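Local coordinates for protein BSU-2 beta-lactamase (Bacillus subtilis, PDB 6W5E) that probably hydrolyses the beta-lactam ring of penicillin-type antibiotics, as a class D serine beta-lactamase of a Gram-positive bacterium, at residues 217-228 against 240-251. Sequence-based numbering, arbitrary orientation.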
# COMPACT_ATOMS: atom_id res chain seq x y z
N THR A 217 4.24 3.09 -8.08
CA THR A 217 5.36 3.35 -8.98
C THR A 217 5.42 4.83 -9.28
O THR A 217 4.38 5.47 -9.46
CB THR A 217 5.19 2.62 -10.33
OG1 THR A 217 4.93 1.23 -10.12
CG2 THR A 217 6.41 2.79 -11.23
N ARG A 218 6.62 5.39 -9.31
CA ARG A 218 6.81 6.71 -9.89
C ARG A 218 6.81 6.52 -11.40
O ARG A 218 7.79 6.05 -11.98
CB ARG A 218 8.10 7.36 -9.40
CG ARG A 218 8.24 8.79 -9.85
CD ARG A 218 9.40 9.45 -9.16
NE ARG A 218 10.66 8.92 -9.64
CZ ARG A 218 11.75 8.80 -8.89
NH1 ARG A 218 12.86 8.31 -9.41
NH2 ARG A 218 11.72 9.19 -7.62
N LEU A 219 5.69 6.85 -12.03
CA LEU A 219 5.49 6.56 -13.45
C LEU A 219 6.27 7.50 -14.36
O LEU A 219 6.38 7.22 -15.55
CB LEU A 219 4.00 6.62 -13.78
CG LEU A 219 3.12 5.62 -13.02
CD1 LEU A 219 1.65 5.90 -13.26
CD2 LEU A 219 3.48 4.19 -13.41
N THR A 220 6.80 8.60 -13.82
CA THR A 220 7.57 9.52 -14.65
C THR A 220 8.79 8.83 -15.26
O THR A 220 9.16 9.11 -16.40
CB THR A 220 7.99 10.74 -13.83
OG1 THR A 220 8.74 10.33 -12.68
CG2 THR A 220 6.76 11.52 -13.37
N ASP A 221 9.42 7.92 -14.50
CA ASP A 221 10.63 7.26 -14.97
C ASP A 221 10.75 5.81 -14.49
O ASP A 221 11.81 5.21 -14.68
CB ASP A 221 11.86 8.03 -14.50
CG ASP A 221 11.98 8.07 -12.99
OD1 ASP A 221 11.06 7.61 -12.27
OD2 ASP A 221 13.02 8.57 -12.50
N MET A 222 9.72 5.25 -13.86
CA MET A 222 9.74 3.89 -13.34
C MET A 222 10.88 3.67 -12.34
O MET A 222 11.41 2.56 -12.22
CB MET A 222 9.77 2.84 -14.46
CG MET A 222 8.74 3.07 -15.55
SD MET A 222 7.07 2.84 -14.93
CE MET A 222 7.07 1.09 -14.59
N GLY A 223 11.26 4.72 -11.63
CA GLY A 223 12.46 4.69 -10.81
C GLY A 223 12.23 4.49 -9.34
O GLY A 223 13.21 4.42 -8.58
N LEU A 224 10.98 4.41 -8.90
CA LEU A 224 10.64 4.20 -7.50
C LEU A 224 9.45 3.26 -7.47
O LEU A 224 8.49 3.46 -8.22
CB LEU A 224 10.25 5.53 -6.84
CG LEU A 224 9.70 5.46 -5.43
CD1 LEU A 224 10.72 4.86 -4.48
CD2 LEU A 224 9.30 6.86 -4.98
N GLY A 225 9.52 2.24 -6.64
CA GLY A 225 8.50 1.21 -6.62
C GLY A 225 8.23 0.71 -5.22
O GLY A 225 9.13 0.62 -4.38
N TRP A 226 6.96 0.36 -4.98
CA TRP A 226 6.53 -0.14 -3.69
C TRP A 226 5.59 -1.33 -3.89
O TRP A 226 4.83 -1.38 -4.86
CB TRP A 226 5.66 0.88 -2.97
CG TRP A 226 6.24 2.19 -2.52
CD1 TRP A 226 6.29 3.35 -3.23
CD2 TRP A 226 6.73 2.49 -1.21
NE1 TRP A 226 6.81 4.36 -2.45
CE2 TRP A 226 7.09 3.86 -1.21
CE3 TRP A 226 6.90 1.74 -0.04
CZ2 TRP A 226 7.61 4.49 -0.08
CZ3 TRP A 226 7.42 2.37 1.08
CH2 TRP A 226 7.78 3.73 1.05
N PHE A 227 5.59 -2.24 -2.92
CA PHE A 227 4.50 -3.19 -2.74
C PHE A 227 4.34 -3.40 -1.25
O PHE A 227 5.28 -3.82 -0.57
CB PHE A 227 4.75 -4.52 -3.47
CG PHE A 227 3.59 -5.48 -3.41
CD1 PHE A 227 2.35 -5.14 -3.97
CD2 PHE A 227 3.72 -6.72 -2.80
CE1 PHE A 227 1.29 -6.03 -3.92
CE2 PHE A 227 2.66 -7.60 -2.75
CZ PHE A 227 1.44 -7.26 -3.31
N VAL A 228 3.17 -3.04 -0.72
CA VAL A 228 2.94 -3.02 0.72
C VAL A 228 1.64 -3.74 1.03
O VAL A 228 0.70 -3.73 0.22
CB VAL A 228 2.93 -1.57 1.27
CG1 VAL A 228 4.19 -0.82 0.81
CG2 VAL A 228 1.68 -0.81 0.84
N PHE A 240 4.00 -6.72 5.39
CA PHE A 240 5.21 -6.53 4.59
C PHE A 240 5.24 -5.17 3.91
O PHE A 240 4.20 -4.59 3.56
CB PHE A 240 5.39 -7.64 3.53
CG PHE A 240 4.24 -7.73 2.57
CD1 PHE A 240 4.16 -6.86 1.49
CD2 PHE A 240 3.24 -8.68 2.74
CE1 PHE A 240 3.08 -6.91 0.61
CE2 PHE A 240 2.17 -8.74 1.86
CZ PHE A 240 2.10 -7.86 0.80
N VAL A 241 6.46 -4.69 3.69
CA VAL A 241 6.73 -3.50 2.88
C VAL A 241 7.97 -3.77 2.05
O VAL A 241 9.03 -4.11 2.60
CB VAL A 241 6.95 -2.26 3.76
CG1 VAL A 241 7.53 -1.10 2.95
CG2 VAL A 241 5.64 -1.82 4.40
N THR A 242 7.86 -3.60 0.74
CA THR A 242 8.99 -3.65 -0.17
C THR A 242 9.09 -2.33 -0.92
O THR A 242 8.07 -1.79 -1.37
CB THR A 242 8.81 -4.80 -1.16
OG1 THR A 242 8.66 -6.01 -0.43
CG2 THR A 242 10.02 -4.91 -2.10
N ASN A 243 10.31 -1.81 -1.03
CA ASN A 243 10.53 -0.53 -1.70
C ASN A 243 11.84 -0.63 -2.47
O ASN A 243 12.83 -1.14 -1.95
CB ASN A 243 10.59 0.59 -0.65
CG ASN A 243 11.21 1.86 -1.17
OD1 ASN A 243 12.42 2.06 -1.03
ND2 ASN A 243 10.40 2.73 -1.77
N VAL A 244 11.83 -0.17 -3.73
CA VAL A 244 12.94 -0.38 -4.65
C VAL A 244 13.13 0.84 -5.56
O VAL A 244 12.20 1.62 -5.79
CB VAL A 244 12.75 -1.65 -5.54
CG1 VAL A 244 12.80 -2.92 -4.71
CG2 VAL A 244 11.44 -1.56 -6.32
N ASP A 245 14.35 0.96 -6.10
CA ASP A 245 14.65 1.92 -7.16
C ASP A 245 14.30 1.33 -8.52
O ASP A 245 15.13 1.28 -9.43
CB ASP A 245 16.12 2.37 -7.08
CG ASP A 245 17.11 1.31 -7.56
OD1 ASP A 245 16.86 0.11 -7.34
OD2 ASP A 245 18.15 1.68 -8.16
N ASP A 246 13.05 0.90 -8.68
CA ASP A 246 12.56 0.15 -9.84
C ASP A 246 11.04 0.26 -9.79
O ASP A 246 10.50 1.01 -8.99
CB ASP A 246 13.07 -1.29 -9.77
CG ASP A 246 13.21 -1.96 -11.13
OD1 ASP A 246 12.44 -1.64 -12.06
OD2 ASP A 246 14.09 -2.83 -11.28
N SER A 247 10.35 -0.52 -10.62
CA SER A 247 8.91 -0.36 -10.70
C SER A 247 8.19 -1.06 -9.54
O SER A 247 8.75 -1.90 -8.84
CB SER A 247 8.39 -0.95 -12.01
OG SER A 247 8.57 -2.36 -11.99
N GLY A 248 6.92 -0.70 -9.36
CA GLY A 248 6.09 -1.40 -8.40
C GLY A 248 5.89 -2.86 -8.76
O GLY A 248 5.74 -3.70 -7.87
N THR A 249 5.89 -3.18 -10.06
CA THR A 249 5.84 -4.58 -10.48
C THR A 249 7.05 -5.34 -9.97
O THR A 249 6.92 -6.47 -9.47
CB THR A 249 5.74 -4.66 -12.00
OG1 THR A 249 4.49 -4.11 -12.41
CG2 THR A 249 5.85 -6.10 -12.47
N LYS A 250 8.24 -4.74 -10.08
CA LYS A 250 9.44 -5.36 -9.53
C LYS A 250 9.30 -5.57 -8.03
O LYS A 250 9.63 -6.64 -7.51
CB LYS A 250 10.67 -4.52 -9.86
CG LYS A 250 11.97 -5.08 -9.30
CD LYS A 250 12.34 -6.43 -9.92
CE LYS A 250 13.79 -6.78 -9.65
NZ LYS A 250 14.20 -8.05 -10.28
N ALA A 251 8.83 -4.55 -7.30
CA ALA A 251 8.63 -4.69 -5.87
C ALA A 251 7.67 -5.83 -5.55
O ALA A 251 7.91 -6.62 -4.62
CB ALA A 251 8.11 -3.38 -5.29
O HOH W 1 4.89 -1.16 -12.11
O HOH W 2 11.98 0.35 -13.78
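Trp226 and Asn243 pair on adjacent antiparallel strands of a beta hairpin, a worked example of a non-hydrogen-bonded pair in which side-chain packing adds to CA-H...O contacts. Asn243 ND2 sits over one face of the indole, 3.5 Å from Trp226 CE2, its amide plane inclined at 58°, and Asn243 CB adds a CH-pi contact to the six-membered ring. A chi1 of 163° swings the amide away from the backbone N of Asn243 and carries ND2 against Leu224 CD1 as well; OD1 accepts hydrogen bonds from Arg67 and Gln72. Val241 CG1 fills in at the ring edge, 3.9 Å from Trp226 CZ3, and also meets Val228 CG1. Backbone bonds pair Gly225 with Val244 and Phe227 with Thr242, the latter through Phe227 N to Thr242 O at 3.0 Å. On the other face of the sheet Phe227 and Phe240 are slid apart, centroids 5.3 Å from each other and planes at 26°, so that the rings barely overlap, CE2 of Phe227 meeting CE1 of Phe240. Ala251 CB presses on the strand 3.5 Å from Trp226 C. Gly225, lacking a side chain, separately lets the helix start approach, its CA 3.7 Å from Gly248 N. Gly248 N donates to Thr217 OG1 (2.9 Å), which also receives a bond from a water and is hydrogen-bonded to a malonate ion, probably from the crystallisation liquor.

Beyond Gly225 the packing thins toward solvent: Met222, bent at chi2 and chi3, touches Ser247 CB with CE alone, and a water bridges Met222 O and Asp246 OD1. The hairpin belongs to the central antiparallel sheet of the beta-lactamase/transpeptidase fold, between strand 48-54 and strand 209-217, whose Lys-Thr-Gly motif, just before Thr217, probably lines the active site; C-terminal helix 248-261 covers the Phe227 and Phe240 face, while helix 172-184 packs against Trp226, Val228 and Val241.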